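Local coordinates for 6-phosphogluconolactonase (Shewanella baltica, PDB 3NWP), which probably hydrolyses 6-phosphogluconolactone to 6-phosphogluconate, the second step of the oxidative pentose phosphate pathway, at residues S60-W63 / S64-Y67; L153-A156 / L157-A161. One frame throughout, in Å; residues are numbered along the deposited sequence.

Interaction 1. Residues S60-W63 / S64-Y67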
ATOM      1  N   SER A  60      -6.611   7.208 -18.942  1.00 18.02           N
ATOM      2  CA  SER A  60      -7.887   7.864 -19.141  1.00 18.32           C
ATOM      3  C   SER A  60      -9.028   7.047 -18.519  1.00 18.49           C
ATOM      4  O   SER A  60      -9.606   6.164 -19.139  1.00 20.02           O
ATOM      5  CB  SER A  60      -8.163   8.055 -20.646  1.00 19.30           C
ATOM      6  OG  SER A  60      -9.387   8.765 -20.850  1.00 23.28           O
ATOM      7  N   ILE A  61      -9.182   7.241 -17.211  1.00 16.28           N
ATOM      8  CA  ILE A  61     -10.311   6.683 -16.458  1.00 16.17           C
ATOM      9  C   ILE A  61     -10.946   7.850 -15.697  1.00 18.04           C
ATOM     10  O   ILE A  61     -10.407   8.989 -15.681  1.00 19.41           O
ATOM     11  CB  ILE A  61      -9.846   5.542 -15.482  1.00 16.63           C
ATOM     12  CG1 ILE A  61      -8.867   6.043 -14.436  1.00 18.09           C
ATOM     13  CG2 ILE A  61      -9.256   4.349 -16.293  1.00 16.34           C
ATOM     14  CD1 ILE A  61      -8.699   5.065 -13.157  1.00 17.52           C
ATOM     15  N   ASP A  62     -12.078   7.530 -15.044  1.00 17.59           N
ATOM     16  CA  ASP A  62     -12.847   8.505 -14.279  1.00 19.53           C
ATOM     17  C   ASP A  62     -12.156   8.800 -12.929  1.00 19.11           C
ATOM     18  O   ASP A  62     -12.715   8.541 -11.855  1.00 20.41           O
ATOM     19  CB  ASP A  62     -14.282   7.987 -14.082  1.00 19.64           C
ATOM     20  CG  ASP A  62     -15.098   7.921 -15.330  1.00 20.58           C
ATOM     21  OD1 ASP A  62     -14.904   8.730 -16.275  1.00 22.88           O
ATOM     22  OD2 ASP A  62     -16.044   7.075 -15.425  1.00 22.93           O
ATOM     23  N   TRP A  63     -10.961   9.403 -12.956  1.00 18.21           N
ATOM     24  CA  TRP A  63     -10.169   9.703 -11.776  1.00 16.59           C
ATOM     25  C   TRP A  63     -10.871  10.523 -10.692  1.00 18.17           C
ATOM     26  O   TRP A  63     -10.566  10.388  -9.514  1.00 18.90           O
ATOM     27  CB  TRP A  63      -8.829  10.360 -12.105  1.00 19.76           C
ATOM     28  CG  TRP A  63      -7.761   9.429 -12.652  1.00 18.24           C
ATOM     29  CD1 TRP A  63      -7.283   9.398 -13.923  1.00 19.81           C
ATOM     30  CD2 TRP A  63      -7.072   8.385 -11.938  1.00 18.48           C
ATOM     31  NE1 TRP A  63      -6.316   8.424 -14.040  1.00 17.73           N
ATOM     32  CE2 TRP A  63      -6.177   7.784 -12.832  1.00 16.66           C
ATOM     33  CE3 TRP A  63      -7.118   7.927 -10.620  1.00 17.56           C
ATOM     34  CZ2 TRP A  63      -5.341   6.753 -12.443  1.00 17.84           C
ATOM     35  CZ3 TRP A  63      -6.293   6.887 -10.232  1.00 18.55           C
ATOM     36  CH2 TRP A  63      -5.422   6.293 -11.146  1.00 18.61           C
ATOM     37  N   SER A  64     -11.790  11.395 -11.144  1.00 19.25           N
ATOM     38  CA  SER A  64     -12.509  12.241 -10.196  1.00 20.44           C
ATOM     39  C   SER A  64     -13.488  11.465  -9.317  1.00 20.11           C
ATOM     40  O   SER A  64     -13.954  11.970  -8.296  1.00 21.02           O
ATOM     41  CB  SER A  64     -13.211  13.438 -10.918  1.00 19.52           C
ATOM     42  OG  SER A  64     -14.227  13.002 -11.814  1.00 23.27           O
ATOM     43  N   ASP A  65     -13.758  10.232  -9.691  1.00 19.23           N
ATOM     44  CA  ASP A  65     -14.616   9.332  -8.944  1.00 17.70           C
ATOM     45  C   ASP A  65     -13.740   8.291  -8.209  1.00 17.65           C
ATOM     46  O   ASP A  65     -14.293   7.307  -7.703  1.00 18.10           O
ATOM     47  CB  ASP A  65     -15.590   8.640  -9.854  1.00 21.05           C
ATOM     48  CG  ASP A  65     -16.557   9.628 -10.521  1.00 22.86           C
ATOM     49  OD1 ASP A  65     -17.139  10.409  -9.750  1.00 23.44           O
ATOM     50  OD2 ASP A  65     -16.737   9.564 -11.749  1.00 25.46           O
ATOM     51  N   VAL A  66     -12.431   8.535  -8.114  1.00 15.99           N
ATOM     52  CA  VAL A  66     -11.496   7.602  -7.402  1.00 15.42           C
ATOM     53  C   VAL A  66     -10.988   8.302  -6.175  1.00 16.42           C
ATOM     54  O   VAL A  66     -10.413   9.424  -6.257  1.00 19.74           O
ATOM     55  CB  VAL A  66     -10.324   7.142  -8.296  1.00 16.53           C
ATOM     56  CG1 VAL A  66      -9.369   6.192  -7.473  1.00 16.15           C
ATOM     57  CG2 VAL A  66     -10.822   6.502  -9.594  1.00 16.45           C
ATOM     58  N   TYR A  67     -11.157   7.664  -5.011  1.00 16.63           N
ATOM     59  CA  TYR A  67     -10.607   8.110  -3.752  1.00 17.36           C
ATOM     60  C   TYR A  67      -9.287   7.420  -3.525  1.00 16.22           C
ATOM     61  O   TYR A  67      -9.191   6.204  -3.718  1.00 17.77           O
ATOM     62  CB  TYR A  67     -11.556   7.765  -2.607  1.00 19.45           C
ATOM     63  CG  TYR A  67     -12.818   8.553  -2.561  1.00 22.04           C
ATOM     64  CD1 TYR A  67     -13.868   8.257  -3.394  1.00 26.27           C
ATOM     65  CD2 TYR A  67     -13.001   9.511  -1.564  1.00 33.35           C
ATOM     66  CE1 TYR A  67     -15.073   8.977  -3.322  1.00 36.81           C
ATOM     67  CE2 TYR A  67     -14.196  10.223  -1.479  1.00 38.92           C
ATOM     68  CZ  TYR A  67     -15.216   9.947  -2.371  1.00 40.82           C
ATOM     69  OH  TYR A  67     -16.412  10.630  -2.321  1.00 51.38           O
TER
HETATM   70  O   HOH W   1     -18.257   7.909 -13.668  1.00 18.60           O

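Interaction 2. Residues L153-A156 / L157-A161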
ATOM      1  N   LEU A 153       3.166  -4.024  16.532  1.00 18.10           N
ATOM      2  CA  LEU A 153       2.817  -4.950  15.421  1.00 17.47           C
ATOM      3  C   LEU A 153       1.532  -5.739  15.699  1.00 19.09           C
ATOM      4  O   LEU A 153       0.648  -5.786  14.828  1.00 17.50           O
ATOM      5  CB  LEU A 153       3.965  -5.899  15.127  1.00 16.83           C
ATOM      6  CG  LEU A 153       3.690  -6.881  14.007  1.00 16.14           C
ATOM      7  CD1 LEU A 153       3.419  -6.197  12.623  1.00 17.23           C
ATOM      8  CD2 LEU A 153       4.890  -7.858  13.887  1.00 19.54           C
ATOM      9  N   GLU A 154       1.410  -6.395  16.864  1.00 18.67           N
ATOM     10  CA  GLU A 154       0.180  -7.139  17.135  1.00 19.24           C
ATOM     11  C   GLU A 154      -1.072  -6.278  17.031  1.00 19.22           C
ATOM     12  O   GLU A 154      -2.103  -6.731  16.492  1.00 19.16           O
ATOM     13  CB  GLU A 154       0.286  -7.840  18.501  1.00 22.03           C
ATOM     14  CG  GLU A 154      -0.799  -8.894  18.733  1.00 22.69           C
ATOM     15  CD  GLU A 154      -0.715 -10.145  17.796  1.00 32.49           C
ATOM     16  OE1 GLU A 154       0.066 -10.174  16.826  1.00 38.34           O
ATOM     17  OE2 GLU A 154      -1.450 -11.117  18.035  1.00 37.50           O
ATOM     18  N   ASN A 155      -1.017  -5.045  17.548  1.00 17.75           N
ATOM     19  CA  ASN A 155      -2.098  -4.123  17.387  1.00 17.74           C
ATOM     20  C   ASN A 155      -2.417  -3.899  15.883  1.00 17.39           C
ATOM     21  O   ASN A 155      -3.576  -3.957  15.486  1.00 18.01           O
ATOM     22  CB  ASN A 155      -1.873  -2.802  18.112  1.00 18.12           C
ATOM     23  CG  ASN A 155      -3.144  -1.986  18.194  1.00 20.01           C
ATOM     24  OD1 ASN A 155      -4.219  -2.555  18.422  1.00 23.38           O
ATOM     25  ND2 ASN A 155      -3.033  -0.691  18.013  1.00 21.81           N
ATOM     26  N   ALA A 156      -1.415  -3.593  15.112  1.00 17.05           N
ATOM     27  CA  ALA A 156      -1.662  -3.394  13.676  1.00 15.22           C
ATOM     28  C   ALA A 156      -2.323  -4.611  13.052  1.00 16.48           C
ATOM     29  O   ALA A 156      -3.174  -4.472  12.174  1.00 16.88           O
ATOM     30  CB  ALA A 156      -0.379  -3.035  12.966  1.00 16.34           C
ATOM     31  N   LEU A 157      -1.900  -5.801  13.469  1.00 16.24           N
ATOM     32  CA  LEU A 157      -2.390  -7.071  12.884  1.00 15.77           C
ATOM     33  C   LEU A 157      -3.770  -7.482  13.350  1.00 18.35           C
ATOM     34  O   LEU A 157      -4.401  -8.337  12.737  1.00 18.32           O
ATOM     35  CB  LEU A 157      -1.377  -8.203  13.144  1.00 17.03           C
ATOM     36  CG  LEU A 157      -0.000  -7.996  12.521  1.00 18.64           C
ATOM     37  CD1 LEU A 157       0.879  -9.148  12.945  1.00 23.55           C
ATOM     38  CD2 LEU A 157      -0.110  -7.851  10.955  1.00 23.53           C
ATOM     39  N   THR A 158      -4.230  -6.919  14.486  1.00 17.69           N
ATOM     40  CA  THR A 158      -5.473  -7.385  15.100  1.00 18.50           C
ATOM     41  C   THR A 158      -6.568  -6.334  15.410  1.00 16.39           C
ATOM     42  O   THR A 158      -7.746  -6.717  15.638  1.00 20.43           O
ATOM     43  CB  THR A 158      -5.167  -8.215  16.373  1.00 21.03           C
ATOM     44  OG1 THR A 158      -4.520  -7.371  17.330  1.00 21.32           O
ATOM     45  CG2 THR A 158      -4.285  -9.431  16.044  1.00 20.00           C
ATOM     46  N   THR A 159      -6.232  -5.063  15.320  1.00 18.17           N
ATOM     47  CA  THR A 159      -7.185  -3.994  15.536  1.00 17.57           C
ATOM     48  C   THR A 159      -8.280  -3.988  14.495  1.00 20.15           C
ATOM     49  O   THR A 159      -8.071  -4.435  13.347  1.00 18.79           O
ATOM     50  CB  THR A 159      -6.516  -2.645  15.596  1.00 20.71           C
ATOM     51  OG1 THR A 159      -7.458  -1.668  16.072  1.00 19.19           O
ATOM     52  CG2 THR A 159      -6.000  -2.172  14.198  1.00 18.52           C
ATOM     53  N   GLN A 160      -9.457  -3.516  14.892  1.00 20.34           N
ATOM     54  CA  GLN A 160     -10.494  -3.164  13.913  1.00 18.06           C
ATOM     55  C   GLN A 160     -10.466  -1.734  13.505  1.00 18.23           C
ATOM     56  O   GLN A 160     -11.197  -1.360  12.567  1.00 19.92           O
ATOM     57  CB  GLN A 160     -11.879  -3.543  14.490  1.00 21.79           C
ATOM     58  CG  GLN A 160     -12.088  -5.040  14.689  1.00 21.92           C
ATOM     59  CD  GLN A 160     -12.134  -5.765  13.349  1.00 29.62           C
ATOM     60  OE1 GLN A 160     -11.348  -6.660  13.095  1.00 34.15           O
ATOM     61  NE2 GLN A 160     -12.942  -5.263  12.456  1.00 29.94           N
ATOM     62  N   ALA A 161      -9.619  -0.887  14.122  1.00 17.67           N
ATOM     63  CA  ALA A 161      -9.493   0.481  13.664  1.00 17.80           C
ATOM     64  C   ALA A 161      -8.855   0.508  12.277  1.00 17.65           C
ATOM     65  O   ALA A 161      -8.076  -0.376  11.943  1.00 18.63           O
ATOM     66  CB  ALA A 161      -8.636   1.316  14.617  1.00 20.16           C
TER
HETATM   67  O   HOH W   2      -6.252   0.251  17.484  1.00 33.31           O
HETATM   68  O   HOH W   3      -5.947  -5.408  11.978  1.00 11.04           O

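Interaction 1. Residues S60-W63 / S64-Y67
Trp63 and Val66 lie side by side and point the same way, a worked example of how a single 3-10 turn can carry a chain from a loop into a strand. Followed outward, the indole begins with CB, which lies 3.3 Å from Ser64 N. CG stands anti to the carbonyl carbon and beside the backbone N (chi1 -76°), and from there Trp63 CE3 comes within 4.0 Å of Val66 CB, which meets the ring obliquely. Further along the six-membered ring, CZ3 meets Val66 CG1 at 4.2 Å, while on the pyrrole side NE1 is hydrogen-bonded to Lys59 O. Ile61 CD1 sits over the centre of one ring face, 3.7 Å above the plane, and loosely reaches Val66 CG2 as well. Leu29 of helix 14-36 adds to this apolar cluster.

The backbone closes the turn twice: Asp65 N donates to Asp62 O at 2.9 Å, and Val66 N to Trp63 O at 3.0 Å. The two bonds follow one another, each spanning three residues, as in a 3-10 turn. Asp62 is also the centre of an inverse gamma turn, closed by a weak bond from Trp63 N to Ile61 O.

On the outer side two carboxylates come near each other, Asp62 OD2 and Asp65 OD2 being 4.5 Å apart. One water donates to both oxygens, and Lys38 forms a salt bridge with Asp65 OD1. The mutual repulsion of the two acids is thus probably eased by the bridging water and the lysine, leaving a turn with a polar outer side and an apolar underside.

Interaction 2. Residues L153-A156 / L157-A161
Thr158 OG1 donates to Glu154 O at 2.6 Å, one turn back along the same short helix. OG1 lies between its own backbone N and carbonyl carbon (chi1 63°), which brings the hydroxyl round to Glu154 O, met from above the carbonyl plane. Asn155 O accepts two backbone donors, Thr159 N at 2.9 Å and Thr158 N at 3.2 Å, while Leu157 N bonds to Leu153 O. Thr159 is the first residue to leave the helical conformation, and its OG1 accepts from Ala161 N (3.0 Å) in an ST turn that shapes the exit. A water at 2.7 Å also bonds Thr159 OG1, and another donates to both Ala156 O and Thr159 O. A valine in place of Thr159 would probably leave Ala161 N without this acceptor and the exit turn freer to shift.

Outside these bonds, Asn155 OD1 lies 3.6 Å from Thr159 CB, and the methyl Thr158 CG2 lies against the carboxylate of Glu154, whose OE1 is held by His212. On the buried flank Leu153 CG packs on Leu157 CD1 at 3.8 Å. Leu153 also touches Trp146 and Pro215, and Leu157 touches Val211, all in loops, whereas Asn155, Ala156 and Thr159 rest on Val164 of strand 163-166, just beyond the helix.

Both contacts are local and lie where one regular element gives way to the next. From the N terminus, interaction 1 comes first: it closes the loop after helix 50-58 and starts strand 66-74, with helix 14-36 alongside. That strand pairs with strands 39-43 and 101-102 in the mixed sheet. Interaction 2 opens only after strand 132-135; it spans the short helix 153-158 and its exit, leading the chain toward strand 163-166. The two follow in series, neither nested nor crossed. The centres of interactions 1 and 2 are about 31 Å apart. Their nearest atoms are about 17 Å apart, without touching. The sheet relates them indirectly, since strand 175-178 pairs with both 66-74 and 163-166.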